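Local coordinates for uncharacterized protein (Pyrococcus furiosus DSM 3638, PDB 3WZ2) that probably acts as a proteasome-assembly chaperone or activator, as a PAC2-family homologue of such chaperones, in an assembly of five chains, at residues B[115-120]-B[174-179]; B[131-136]-B[148-153]; B[25-30]-B[83-88]; B[190-195]-B[206-211]; B[96-101]-B[161-166]. All coordinates share one frame; numbering follows the deposited sequence.

How the interactions relate
Along the chain, interaction 3 closes first, and interaction 4 comes last. Interactions 1 and 5 alternate their segments, and interaction 2 lies within the span of each. The large mixed sheet ties three of them together: interaction 3 joins strand 80-85 to the loop that leaves strand 21-24, interaction 1 pairs strands 112-120 and 174-181, and interaction 2 adds strand 149-150 beyond strand 130-134. Centres of interactions 1 and 2 are about 9 Å apart. Helical contacts flank the sheet: interactions 4 and 5 have centres about 26 Å apart, on opposite sides of the chain's centre. Interactions 2 and 5 both touch the second subunit, so sheet edge and helix pair both lie at a subunit boundary.

Interaction 1 (B[115-120]-B[174-179]); sequences SLAGMG and SYVLLG
Peptide planes are the flat groups that meet here: those of Ser-115 to Met-119 pair with those of Tyr-175 to Gly-179 in parallel register, leaving Ser-115, Ala-117, Val-176 and Leu-178 on one face of the sheet and Leu-116 and Leu-177 on the other. The ring of Tyr-175 leads away from 115-120, and its OH bonds to Glu-142. Five backbone bonds join the strands. Ser-115 N reaches Tyr-175 O at 2.8 Å, and Leu-177 N reaches Ser-115 O at 2.9 Å. Ala-117 N then donates to Leu-177 O, and Gly-179 N to Ala-117 O. In the last, Met-119 N stands 46° out of the carbonyl plane of Gly-179 O. A water donates to both Ser-115 OG and Tyr-175 O, so that carbonyl holds two donors; Ser-115 OG also bonds to Glu-24. Ala-117 CB touches Val-176 CG1 at 3.9 Å and Leu-178 CD2 at 4.3 Å. On the other face Leu-116 and Leu-177 lie side by side, their CG atoms anti to the carbonyl carbon (chi1 -51° and -58°), which brings Leu-116 CD2 to 4.1 Å from Leu-177 CD1. Helix 188-202 packs on these two leucines, while helix 158-169 meets Ser-115 and Val-176 on the opposite face. Strand 21-24 bonds to 112-120, and strand 130-134 runs antiparallel beside 174-181.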
# COMPACT_ATOMS: atom_id res chain seq x y z
N SER B 115 -22.08 19.24 -14.74
CA SER B 115 -20.63 19.35 -14.61
C SER B 115 -20.06 20.31 -15.65
O SER B 115 -20.51 20.37 -16.78
CB SER B 115 -19.99 17.95 -14.77
OG SER B 115 -20.38 17.11 -13.70
N LEU B 116 -19.10 21.10 -15.21
CA LEU B 116 -18.39 22.02 -16.05
C LEU B 116 -16.99 21.49 -16.27
O LEU B 116 -16.27 21.23 -15.31
CB LEU B 116 -18.29 23.38 -15.36
CG LEU B 116 -19.61 23.92 -14.85
CD1 LEU B 116 -19.35 25.28 -14.26
CD2 LEU B 116 -20.64 23.99 -15.97
N ALA B 117 -16.63 21.26 -17.51
CA ALA B 117 -15.37 20.59 -17.83
C ALA B 117 -14.70 21.27 -19.00
O ALA B 117 -15.31 22.10 -19.70
CB ALA B 117 -15.62 19.13 -18.15
N GLY B 118 -13.47 20.82 -19.28
CA GLY B 118 -12.72 21.23 -20.45
C GLY B 118 -12.53 20.09 -21.43
O GLY B 118 -12.70 18.96 -21.08
N MET B 119 -12.28 20.41 -22.69
CA MET B 119 -12.00 19.38 -23.70
C MET B 119 -10.77 19.83 -24.45
O MET B 119 -10.78 20.88 -25.12
CB MET B 119 -13.16 19.27 -24.68
CG MET B 119 -13.00 18.26 -25.80
SD MET B 119 -14.25 18.56 -27.09
CE MET B 119 -13.77 17.37 -28.35
N GLY B 120 -9.70 19.06 -24.26
CA GLY B 120 -8.41 19.41 -24.79
C GLY B 120 -8.43 19.15 -26.27
O GLY B 120 -8.71 18.05 -26.71
N SER B 174 -28.74 14.71 -15.74
CA SER B 174 -27.31 15.04 -15.66
C SER B 174 -26.81 15.58 -17.01
O SER B 174 -27.32 15.22 -18.09
CB SER B 174 -26.45 13.87 -15.14
OG SER B 174 -26.31 12.83 -16.06
N TYR B 175 -25.86 16.51 -16.91
CA TYR B 175 -25.26 17.16 -18.05
C TYR B 175 -23.79 17.42 -17.79
O TYR B 175 -23.39 17.63 -16.65
CB TYR B 175 -25.91 18.50 -18.34
CG TYR B 175 -27.42 18.58 -18.20
CD1 TYR B 175 -28.01 18.49 -16.97
CD2 TYR B 175 -28.27 18.76 -19.31
CE1 TYR B 175 -29.38 18.58 -16.82
CE2 TYR B 175 -29.66 18.86 -19.17
CZ TYR B 175 -30.19 18.79 -17.91
OH TYR B 175 -31.53 18.88 -17.74
N VAL B 176 -23.00 17.43 -18.86
CA VAL B 176 -21.69 18.06 -18.84
C VAL B 176 -21.61 19.13 -19.96
O VAL B 176 -21.99 18.88 -21.08
CB VAL B 176 -20.57 17.03 -19.03
CG1 VAL B 176 -19.20 17.65 -18.83
CG2 VAL B 176 -20.75 15.84 -18.07
N LEU B 177 -21.10 20.30 -19.61
CA LEU B 177 -20.73 21.32 -20.59
C LEU B 177 -19.21 21.30 -20.73
O LEU B 177 -18.51 21.35 -19.71
CB LEU B 177 -21.18 22.68 -20.12
CG LEU B 177 -22.68 22.83 -19.85
CD1 LEU B 177 -22.97 24.21 -19.29
CD2 LEU B 177 -23.44 22.63 -21.14
N LEU B 178 -18.73 21.16 -21.97
CA LEU B 178 -17.31 21.06 -22.23
C LEU B 178 -16.79 22.22 -23.07
O LEU B 178 -17.13 22.35 -24.25
CB LEU B 178 -17.01 19.77 -22.95
CG LEU B 178 -17.38 18.52 -22.17
CD1 LEU B 178 -18.57 17.86 -22.81
CD2 LEU B 178 -16.24 17.57 -22.15
N GLY B 179 -15.96 23.03 -22.45
CA GLY B 179 -15.28 24.11 -23.17
C GLY B 179 -14.06 23.57 -23.84
O GLY B 179 -13.13 23.11 -23.17
O HOH W 1 -22.88 15.78 -14.51

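Interaction 2 (B[131-136]-B[148-153]); sequences WGIGGS and VKILKY
Two backbone hydrogen bonds tie Gly-132 to Lys-149 and Leu-151: Gly-132 N donates to Lys-149 O at 2.9 Å, and Leu-151 N returns a bond of 2.9 Å to Gly-132 O, both running almost straight out from the carbonyl. Ile-150 CA adds a CH...O contact of 3.3 Å to Gly-132 O. Around the indole of Trp-131 the contacts are with backbone and aliphatic groups. Ile-150 O and Leu-151 N lie at the ring edge, the former 3.6 Å from Trp-131 CZ3, while Leu-151 CD1 sits over one face, offset toward the rim. Lys-149 CB approaches Trp-131 CE3 at 3.7 Å from an oblique direction, and its amine end leads away. NE1 of Trp-131 bonds to Glu-180. A leucine in place of Trp-131 would probably leave Glu-180 without this donor and open a gap beside Leu-151. The remaining contacts are van der Waals. Val-148 CG1, anti to its own N (chi1 177°), lies against the Gly-132 peptide, 3.4 Å from Gly-132 N, close enough to leave little room for a CB at Gly-132. Ile-133 CD1 meets Ile-150 CG2 at 4.2 Å, the two chains crossing at about a right angle. Ile-133 and Leu-151 pack on Gly-66 and Ile-63 of the second subunit, respectively. Strand 130-134, helix 137-145 and the short, weakly bonded strand 149-150 make a beta-alpha-beta unit, with 149-150 the parallel outermost strand of the sheet within this chain.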
# COMPACT_ATOMS: atom_id res chain seq x y z
N TRP B 131 -19.20 22.22 -26.09
CA TRP B 131 -20.03 21.06 -26.37
C TRP B 131 -20.82 20.69 -25.15
O TRP B 131 -20.55 21.12 -24.06
CB TRP B 131 -19.15 19.87 -26.80
CG TRP B 131 -18.35 20.07 -28.03
CD1 TRP B 131 -17.21 20.79 -28.14
CD2 TRP B 131 -18.58 19.49 -29.33
NE1 TRP B 131 -16.71 20.70 -29.42
CE2 TRP B 131 -17.53 19.91 -30.17
CE3 TRP B 131 -19.54 18.63 -29.84
CZ2 TRP B 131 -17.44 19.53 -31.52
CZ3 TRP B 131 -19.46 18.24 -31.19
CH2 TRP B 131 -18.43 18.70 -32.01
N GLY B 132 -21.79 19.81 -25.34
CA GLY B 132 -22.63 19.34 -24.28
C GLY B 132 -22.86 17.84 -24.40
O GLY B 132 -22.77 17.28 -25.51
N ILE B 133 -23.16 17.20 -23.28
CA ILE B 133 -23.63 15.83 -23.30
C ILE B 133 -24.56 15.63 -22.12
O ILE B 133 -24.36 16.20 -21.06
CB ILE B 133 -22.43 14.83 -23.29
CG1 ILE B 133 -22.89 13.37 -23.33
CG2 ILE B 133 -21.58 15.04 -22.07
CD1 ILE B 133 -23.57 12.94 -24.62
N GLY B 134 -25.59 14.84 -22.33
CA GLY B 134 -26.62 14.63 -21.36
C GLY B 134 -26.60 13.19 -20.93
O GLY B 134 -26.15 12.32 -21.67
N GLY B 135 -27.12 12.93 -19.74
CA GLY B 135 -27.14 11.58 -19.20
C GLY B 135 -28.15 10.67 -19.85
O GLY B 135 -28.05 9.46 -19.73
N SER B 136 -29.15 11.24 -20.50
CA SER B 136 -30.05 10.47 -21.36
C SER B 136 -30.42 11.33 -22.56
O SER B 136 -30.07 12.53 -22.63
CB SER B 136 -31.35 10.11 -20.60
OG SER B 136 -32.23 11.26 -20.55
N VAL B 148 -26.63 23.96 -28.17
CA VAL B 148 -25.35 23.37 -27.79
C VAL B 148 -25.16 22.08 -28.62
O VAL B 148 -26.03 21.26 -28.67
CB VAL B 148 -25.33 23.02 -26.30
CG1 VAL B 148 -24.02 22.32 -25.91
CG2 VAL B 148 -25.52 24.27 -25.46
N LYS B 149 -24.01 21.93 -29.25
CA LYS B 149 -23.69 20.71 -29.97
C LYS B 149 -23.46 19.57 -29.01
O LYS B 149 -22.71 19.74 -28.04
CB LYS B 149 -22.37 20.87 -30.75
CG LYS B 149 -22.39 21.89 -31.85
CD LYS B 149 -22.19 21.30 -33.24
CE LYS B 149 -22.35 22.41 -34.29
NZ LYS B 149 -23.78 22.52 -34.73
N ILE B 150 -23.96 18.39 -29.38
CA ILE B 150 -23.79 17.18 -28.61
C ILE B 150 -22.52 16.47 -28.99
O ILE B 150 -22.29 16.19 -30.14
CB ILE B 150 -24.97 16.23 -28.82
CG1 ILE B 150 -26.27 16.92 -28.42
CG2 ILE B 150 -24.79 14.92 -28.07
CD1 ILE B 150 -26.32 17.50 -27.02
N LEU B 151 -21.66 16.22 -28.01
CA LEU B 151 -20.52 15.38 -28.23
C LEU B 151 -20.96 13.95 -28.59
O LEU B 151 -21.72 13.33 -27.84
CB LEU B 151 -19.66 15.35 -26.97
CG LEU B 151 -18.30 14.66 -27.09
CD1 LEU B 151 -17.41 15.31 -28.14
CD2 LEU B 151 -17.60 14.67 -25.72
N LYS B 152 -20.47 13.43 -29.70
CA LYS B 152 -20.89 12.12 -30.18
C LYS B 152 -19.95 11.02 -29.69
O LYS B 152 -20.41 9.96 -29.28
CB LYS B 152 -20.98 12.11 -31.71
CG LYS B 152 -22.10 12.98 -32.24
CD LYS B 152 -23.47 12.61 -31.67
CE LYS B 152 -24.58 13.14 -32.56
NZ LYS B 152 -25.71 13.63 -31.75
N TYR B 153 -18.66 11.30 -29.72
CA TYR B 153 -17.62 10.34 -29.40
C TYR B 153 -16.57 11.08 -28.61
O TYR B 153 -16.20 12.18 -28.97
CB TYR B 153 -16.97 9.72 -30.65
CG TYR B 153 -17.90 8.77 -31.38
CD1 TYR B 153 -18.07 7.45 -30.94
CD2 TYR B 153 -18.65 9.19 -32.50
CE1 TYR B 153 -18.94 6.57 -31.59
CE2 TYR B 153 -19.51 8.32 -33.16
CZ TYR B 153 -19.65 7.01 -32.70
OH TYR B 153 -20.51 6.15 -33.36

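Interaction 3 (B[25-30]-B[83-88]); sequences GYPGVG and AIADIF
Gly-25 N donates to Ala-83 O at 3.1 Å with the N-H nearly in line (167°), the one direct hydrogen bond between the segments. Water carries the polar link further. One molecule donates to Gly-25 O at 2.6 Å and accepts from Ala-85 N at 2.8 Å; another joins Tyr-26 OH to Ile-84 O. Strands 21-24 and 80-85 are parallel neighbours in the large mixed sheet, and their pairing, in which Ala-83 also bonds to Ile-23, thus reaches Gly-25 and then passes to water as the chain turns off into the loop before helix 32-43. The ring of Tyr-26 carries the main aromatic contact. It lies flat over Ala-85, whose CB stands 3.7 Å from the ring centroid and 2° off its normal, a CH-pi contact centred on one face. Ala-83 O lies in plane at the edge of the same ring, and Ala-83 CB touches Tyr-26 CE1. The first torsion of Tyr-26, with CG anti to the carbonyl carbon (chi1 -86°), turns the ring over the strand. Apolar contacts join Pro-27 CD to Ala-85 CB at 3.8 Å and Pro-27 CB to Phe-88 CD1 at 4.1 Å. Carbon also packs closely on carbonyl oxygen: Pro-27 CG lies 3.2 Å from Ala-85 O, and the Phe-88 edge brings CD1 to 3.6 Å from Pro-27 O. From helix 223-235, Met-225 packs against Pro-27 and Met-229 against Phe-88.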
# COMPACT_ATOMS: atom_id res chain seq x y z
N GLY B 25 -17.49 21.73 -10.57
CA GLY B 25 -16.36 22.24 -11.34
C GLY B 25 -15.03 21.87 -10.72
O GLY B 25 -14.21 22.75 -10.45
N TYR B 26 -14.79 20.58 -10.53
CA TYR B 26 -13.53 20.12 -9.93
C TYR B 26 -12.37 20.33 -10.91
O TYR B 26 -12.59 20.46 -12.11
CB TYR B 26 -13.60 18.64 -9.52
CG TYR B 26 -14.18 18.37 -8.12
CD1 TYR B 26 -15.07 19.26 -7.54
CD2 TYR B 26 -13.80 17.23 -7.39
CE1 TYR B 26 -15.59 19.05 -6.28
CE2 TYR B 26 -14.33 17.00 -6.13
CZ TYR B 26 -15.22 17.90 -5.57
OH TYR B 26 -15.78 17.72 -4.33
N PRO B 27 -11.13 20.35 -10.41
CA PRO B 27 -10.00 20.52 -11.31
C PRO B 27 -9.90 19.48 -12.38
O PRO B 27 -10.15 18.31 -12.15
CB PRO B 27 -8.77 20.41 -10.38
CG PRO B 27 -9.30 20.75 -9.02
CD PRO B 27 -10.70 20.23 -9.00
N GLY B 28 -9.54 19.90 -13.57
CA GLY B 28 -9.50 19.02 -14.74
C GLY B 28 -8.85 19.83 -15.86
O GLY B 28 -8.21 20.85 -15.60
N VAL B 29 -9.04 19.40 -17.10
CA VAL B 29 -8.29 19.94 -18.24
C VAL B 29 -8.53 21.44 -18.37
O VAL B 29 -9.66 21.90 -18.31
CB VAL B 29 -8.82 19.36 -19.60
CG1 VAL B 29 -7.91 19.77 -20.76
CG2 VAL B 29 -8.99 17.84 -19.59
N GLY B 30 -7.46 22.19 -18.56
CA GLY B 30 -7.51 23.63 -18.68
C GLY B 30 -7.90 24.38 -17.43
O GLY B 30 -8.04 25.60 -17.47
N ALA B 83 -19.97 23.00 -6.36
CA ALA B 83 -18.94 22.19 -5.71
C ALA B 83 -17.59 22.52 -6.28
O ALA B 83 -17.39 22.43 -7.51
CB ALA B 83 -19.25 20.72 -5.94
N ILE B 84 -16.63 22.80 -5.39
CA ILE B 84 -15.29 23.27 -5.76
C ILE B 84 -14.28 22.39 -5.05
O ILE B 84 -14.51 21.96 -3.93
CB ILE B 84 -15.13 24.75 -5.30
CG1 ILE B 84 -16.02 25.65 -6.26
CG2 ILE B 84 -13.66 25.16 -5.21
CD1 ILE B 84 -16.08 27.11 -5.93
N ALA B 85 -13.14 22.16 -5.68
CA ALA B 85 -12.01 21.54 -5.03
C ALA B 85 -10.72 22.25 -5.38
O ALA B 85 -10.44 22.48 -6.55
CB ALA B 85 -11.91 20.07 -5.45
N ASP B 86 -9.89 22.52 -4.38
CA ASP B 86 -8.60 23.12 -4.61
C ASP B 86 -7.43 22.15 -4.67
O ASP B 86 -6.30 22.57 -4.88
CB ASP B 86 -8.36 24.21 -3.56
CG ASP B 86 -9.20 25.48 -3.84
OD1 ASP B 86 -9.36 25.83 -5.02
OD2 ASP B 86 -9.75 26.09 -2.89
N ILE B 87 -7.69 20.85 -4.59
CA ILE B 87 -6.65 19.83 -4.71
C ILE B 87 -7.13 18.79 -5.74
O ILE B 87 -8.33 18.63 -5.95
CB ILE B 87 -6.34 19.19 -3.34
CG1 ILE B 87 -7.61 18.74 -2.68
CG2 ILE B 87 -5.72 20.25 -2.43
CD1 ILE B 87 -7.37 17.90 -1.44
N PHE B 88 -6.20 18.13 -6.41
CA PHE B 88 -6.58 17.16 -7.46
C PHE B 88 -6.34 15.83 -6.78
O PHE B 88 -5.25 15.54 -6.37
CB PHE B 88 -5.80 17.33 -8.81
CG PHE B 88 -6.21 16.34 -9.93
CD1 PHE B 88 -7.16 16.69 -10.91
CD2 PHE B 88 -5.61 15.07 -10.03
CE1 PHE B 88 -7.51 15.79 -11.92
CE2 PHE B 88 -5.96 14.17 -11.04
CZ PHE B 88 -6.92 14.53 -11.98
O HOH W 2 -12.94 23.28 -8.20
O HOH W 3 -16.69 20.10 -2.98

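Interaction 4 (B[190-195]-B[206-211]); sequences AAANVV and VSVEPL
Helix 188-202 packs against the loop and first turn leading into helix 209-213, bringing Ala-192 and Val-195 onto Val-208, which is still in the loop, and Ala-192 onto Leu-211, which is already helical. No hydrogen bond crosses between the segments; the touching groups are methyls and aliphatic carbons. Ala-192 is the middle of it. Its CB lies 3.9 Å from Val-208 CB and 4.0 Å from Leu-211 CD2, so one small side chain receives two larger ones. Leu-211 extends CD2 over the helix backbone to 3.8 Å from Ala-192 N, and the same methyl touches Ala-191 CB at 4.2 Å. Its CG is anti to the backbone N (chi1 -157°), which carries the branch in toward the alanines. CG1 of Val-208 reaches Ala-192 O and Val-195 CG1, both at 3.6 Å. The two valines slide past each other in opposite directions and do not meet end on. With CG1 anti to the carbonyl carbon (chi1 -59°), Val-208 places its other methyl, CG2, near Ala-192 CB. Val-206, also in the loop, adds a looser touch on Val-195. The turn into helix 209-213 is held by Ser-207, whose OG accepts from Glu-209 N at 3.1 Å, while Val-206 N bonds to Asn-199. Helix 32-43 also packs on this group, with Ile-35 on Ala-191, Ala-36 on Val-195 and Phe-39 on Val-206. The whole is a helix packed on a capped loop-to-helix junction, which leads on to the C-terminal helices 215-221 and 223-235, where a coiled coil is predicted.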
# COMPACT_ATOMS: atom_id res chain seq x y z
N ALA B 190 -11.95 29.83 -22.12
CA ALA B 190 -12.81 28.68 -22.19
C ALA B 190 -13.78 28.61 -21.03
O ALA B 190 -14.96 28.36 -21.23
CB ALA B 190 -11.99 27.39 -22.27
N ALA B 191 -13.31 28.94 -19.83
CA ALA B 191 -14.20 29.01 -18.68
C ALA B 191 -15.34 29.99 -18.93
O ALA B 191 -16.50 29.73 -18.63
CB ALA B 191 -13.46 29.36 -17.42
N ALA B 192 -15.00 31.14 -19.47
CA ALA B 192 -15.99 32.17 -19.76
C ALA B 192 -16.99 31.66 -20.77
O ALA B 192 -18.17 31.92 -20.62
CB ALA B 192 -15.31 33.43 -20.28
N ASN B 193 -16.53 30.97 -21.82
CA ASN B 193 -17.45 30.37 -22.77
C ASN B 193 -18.46 29.42 -22.08
O ASN B 193 -19.64 29.41 -22.41
CB ASN B 193 -16.69 29.56 -23.84
CG ASN B 193 -15.76 30.43 -24.70
OD1 ASN B 193 -15.96 31.62 -24.80
ND2 ASN B 193 -14.80 29.79 -25.39
N VAL B 194 -17.96 28.63 -21.13
CA VAL B 194 -18.82 27.70 -20.41
C VAL B 194 -19.81 28.42 -19.51
O VAL B 194 -20.99 28.09 -19.47
CB VAL B 194 -17.98 26.69 -19.60
CG1 VAL B 194 -18.85 25.94 -18.65
CG2 VAL B 194 -17.28 25.75 -20.57
N VAL B 195 -19.35 29.46 -18.82
CA VAL B 195 -20.26 30.24 -18.01
C VAL B 195 -21.38 30.88 -18.83
O VAL B 195 -22.53 30.87 -18.40
CB VAL B 195 -19.53 31.33 -17.23
CG1 VAL B 195 -20.53 32.27 -16.55
CG2 VAL B 195 -18.62 30.69 -16.21
N VAL B 206 -25.38 36.47 -15.10
CA VAL B 206 -23.95 36.66 -14.92
C VAL B 206 -23.19 37.08 -16.17
O VAL B 206 -23.09 36.36 -17.15
CB VAL B 206 -23.27 35.41 -14.31
CG1 VAL B 206 -21.82 35.69 -13.94
CG2 VAL B 206 -24.03 35.03 -13.06
N SER B 207 -22.56 38.24 -16.08
CA SER B 207 -21.65 38.70 -17.11
C SER B 207 -20.28 38.02 -16.93
O SER B 207 -19.76 37.94 -15.84
CB SER B 207 -21.47 40.23 -16.98
OG SER B 207 -20.43 40.69 -17.85
N VAL B 208 -19.69 37.60 -18.03
CA VAL B 208 -18.32 37.09 -18.00
C VAL B 208 -17.23 38.14 -18.21
O VAL B 208 -16.03 37.78 -18.21
CB VAL B 208 -18.09 35.92 -18.99
CG1 VAL B 208 -19.03 34.78 -18.65
CG2 VAL B 208 -18.23 36.35 -20.43
N GLU B 209 -17.61 39.41 -18.36
CA GLU B 209 -16.62 40.45 -18.62
C GLU B 209 -15.55 40.56 -17.54
O GLU B 209 -14.36 40.67 -17.86
CB GLU B 209 -17.29 41.80 -18.89
CG GLU B 209 -18.04 41.86 -20.22
CD GLU B 209 -17.13 41.76 -21.44
OE1 GLU B 209 -16.07 42.44 -21.46
OE2 GLU B 209 -17.46 41.00 -22.39
N PRO B 210 -15.93 40.47 -16.27
CA PRO B 210 -14.88 40.46 -15.23
C PRO B 210 -13.87 39.29 -15.31
O PRO B 210 -12.69 39.43 -14.96
CB PRO B 210 -15.67 40.43 -13.92
CG PRO B 210 -17.03 40.88 -14.27
CD PRO B 210 -17.28 40.42 -15.67
N LEU B 211 -14.32 38.16 -15.83
CA LEU B 211 -13.44 37.00 -16.07
C LEU B 211 -12.48 37.25 -17.21
O LEU B 211 -11.30 36.90 -17.13
CB LEU B 211 -14.28 35.77 -16.44
CG LEU B 211 -13.77 34.36 -16.24
CD1 LEU B 211 -12.92 34.30 -14.99
CD2 LEU B 211 -14.79 33.21 -16.28

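Interaction 5 (B[96-101]-B[161-166]); sequences EIAKEI and GKLLWE
Lys-99 and Glu-166 cross at a slant, the lysine chain bent beyond CG (chi2 -83°) so that its ammonium comes across to the carboxylate. NZ lies 3.2 Å from Glu-166 OE1, a salt bridge whose hydrogen bond is weak, and 3.5 Å from OE2. Lys-162 rises beside them from the same helix as Glu-166, with its NZ 4.5 Å from Lys-99 NZ and weakly bonded to Asn-95. Below the charges, the aliphatic part of Lys-162 lies against Ala-98, CG to CB at 3.9 Å. Farther in, Ile-101 and Leu-163 cross at about a right angle, and Leu-163 CD1 meets Ile-101 CG2 at 4.0 Å. The same methyl faces Ala-98 CB at 4.4 Å. These small and branched groups fit between the axes of these short segments, 9.8 Å apart at closest approach and 38° from parallel. With an alanine at Glu-166, Lys-99 would probably lose its salt-bridge partner and swing more freely. Asp-53 of the second subunit makes a long, weak ion pair with Lys-99 and packs on Glu-166. Two lysines and two acids thus gather at the subunit boundary, where the carboxylate of Glu-166 probably gives the lysine charges a nearby counter-ion.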
# COMPACT_ATOMS: atom_id res chain seq x y z
N GLU B 96 -15.28 7.71 -4.50
CA GLU B 96 -16.00 7.74 -3.24
C GLU B 96 -16.79 9.03 -3.08
O GLU B 96 -17.90 9.01 -2.56
CB GLU B 96 -15.05 7.55 -2.06
CG GLU B 96 -14.46 6.16 -1.90
CD GLU B 96 -15.33 5.23 -1.07
OE1 GLU B 96 -16.56 5.50 -0.91
OE2 GLU B 96 -14.78 4.22 -0.55
N ILE B 97 -16.19 10.16 -3.46
CA ILE B 97 -16.86 11.43 -3.30
C ILE B 97 -18.06 11.50 -4.23
O ILE B 97 -19.12 11.91 -3.82
CB ILE B 97 -15.92 12.62 -3.54
CG1 ILE B 97 -14.86 12.69 -2.43
CG2 ILE B 97 -16.68 13.94 -3.58
CD1 ILE B 97 -13.63 13.50 -2.82
N ALA B 98 -17.88 11.09 -5.48
CA ALA B 98 -18.98 11.04 -6.44
C ALA B 98 -20.15 10.21 -5.93
O ALA B 98 -21.32 10.63 -6.03
CB ALA B 98 -18.52 10.48 -7.77
N LYS B 99 -19.85 9.06 -5.35
CA LYS B 99 -20.89 8.23 -4.75
C LYS B 99 -21.68 8.99 -3.66
O LYS B 99 -22.91 8.93 -3.63
CB LYS B 99 -20.31 6.90 -4.22
CG LYS B 99 -19.74 5.97 -5.31
CD LYS B 99 -20.83 5.13 -5.96
CE LYS B 99 -20.35 4.69 -7.29
NZ LYS B 99 -21.16 3.61 -7.92
N GLU B 100 -20.99 9.67 -2.75
CA GLU B 100 -21.71 10.42 -1.70
C GLU B 100 -22.49 11.59 -2.26
O GLU B 100 -23.58 11.89 -1.82
CB GLU B 100 -20.76 10.94 -0.63
CG GLU B 100 -20.09 9.88 0.20
CD GLU B 100 -21.07 8.98 0.96
OE1 GLU B 100 -22.03 9.49 1.59
OE2 GLU B 100 -20.86 7.74 0.91
N ILE B 101 -21.93 12.26 -3.27
CA ILE B 101 -22.64 13.34 -3.91
C ILE B 101 -23.95 12.82 -4.54
O ILE B 101 -25.01 13.40 -4.36
CB ILE B 101 -21.78 14.02 -4.97
CG1 ILE B 101 -20.70 14.85 -4.28
CG2 ILE B 101 -22.63 14.87 -5.88
CD1 ILE B 101 -19.64 15.42 -5.23
N GLY B 161 -16.92 13.10 -15.63
CA GLY B 161 -17.34 11.83 -16.27
C GLY B 161 -18.11 10.91 -15.34
O GLY B 161 -19.08 10.29 -15.73
N LYS B 162 -17.64 10.80 -14.11
CA LYS B 162 -18.24 9.86 -13.16
C LYS B 162 -19.62 10.32 -12.77
O LYS B 162 -20.54 9.54 -12.74
CB LYS B 162 -17.37 9.69 -11.90
CG LYS B 162 -17.81 8.50 -11.03
CD LYS B 162 -17.48 7.18 -11.75
CE LYS B 162 -18.17 5.97 -11.18
NZ LYS B 162 -17.61 5.59 -9.87
N LEU B 163 -19.75 11.60 -12.47
CA LEU B 163 -21.04 12.15 -12.09
C LEU B 163 -22.05 12.05 -13.19
O LEU B 163 -23.20 11.70 -12.96
CB LEU B 163 -20.92 13.62 -11.75
CG LEU B 163 -21.44 14.27 -10.51
CD1 LEU B 163 -21.51 13.25 -9.41
CD2 LEU B 163 -20.66 15.54 -10.15
N LEU B 164 -21.64 12.39 -14.39
CA LEU B 164 -22.55 12.26 -15.53
C LEU B 164 -23.21 10.88 -15.49
O LEU B 164 -24.43 10.76 -15.56
CB LEU B 164 -21.78 12.44 -16.84
CG LEU B 164 -22.52 12.18 -18.14
CD1 LEU B 164 -23.66 13.16 -18.28
CD2 LEU B 164 -21.56 12.27 -19.31
N TRP B 165 -22.38 9.84 -15.36
CA TRP B 165 -22.85 8.46 -15.46
C TRP B 165 -23.66 8.11 -14.19
O TRP B 165 -24.80 7.63 -14.29
CB TRP B 165 -21.67 7.49 -15.67
CG TRP B 165 -22.08 6.01 -15.55
CD1 TRP B 165 -21.82 5.16 -14.52
CD2 TRP B 165 -22.83 5.26 -16.50
NE1 TRP B 165 -22.36 3.94 -14.77
CE2 TRP B 165 -23.00 3.97 -15.97
CE3 TRP B 165 -23.37 5.56 -17.74
CZ2 TRP B 165 -23.67 2.96 -16.67
CZ3 TRP B 165 -24.05 4.56 -18.44
CH2 TRP B 165 -24.21 3.28 -17.89
N GLU B 166 -23.08 8.36 -13.01
CA GLU B 166 -23.71 7.89 -11.77
C GLU B 166 -24.99 8.62 -11.45
O GLU B 166 -25.98 7.99 -11.04
CB GLU B 166 -22.76 7.97 -10.59
CG GLU B 166 -21.62 6.93 -10.64
CD GLU B 166 -22.10 5.48 -10.56
OE1 GLU B 166 -23.08 5.24 -9.83
OE2 GLU B 166 -21.53 4.57 -11.28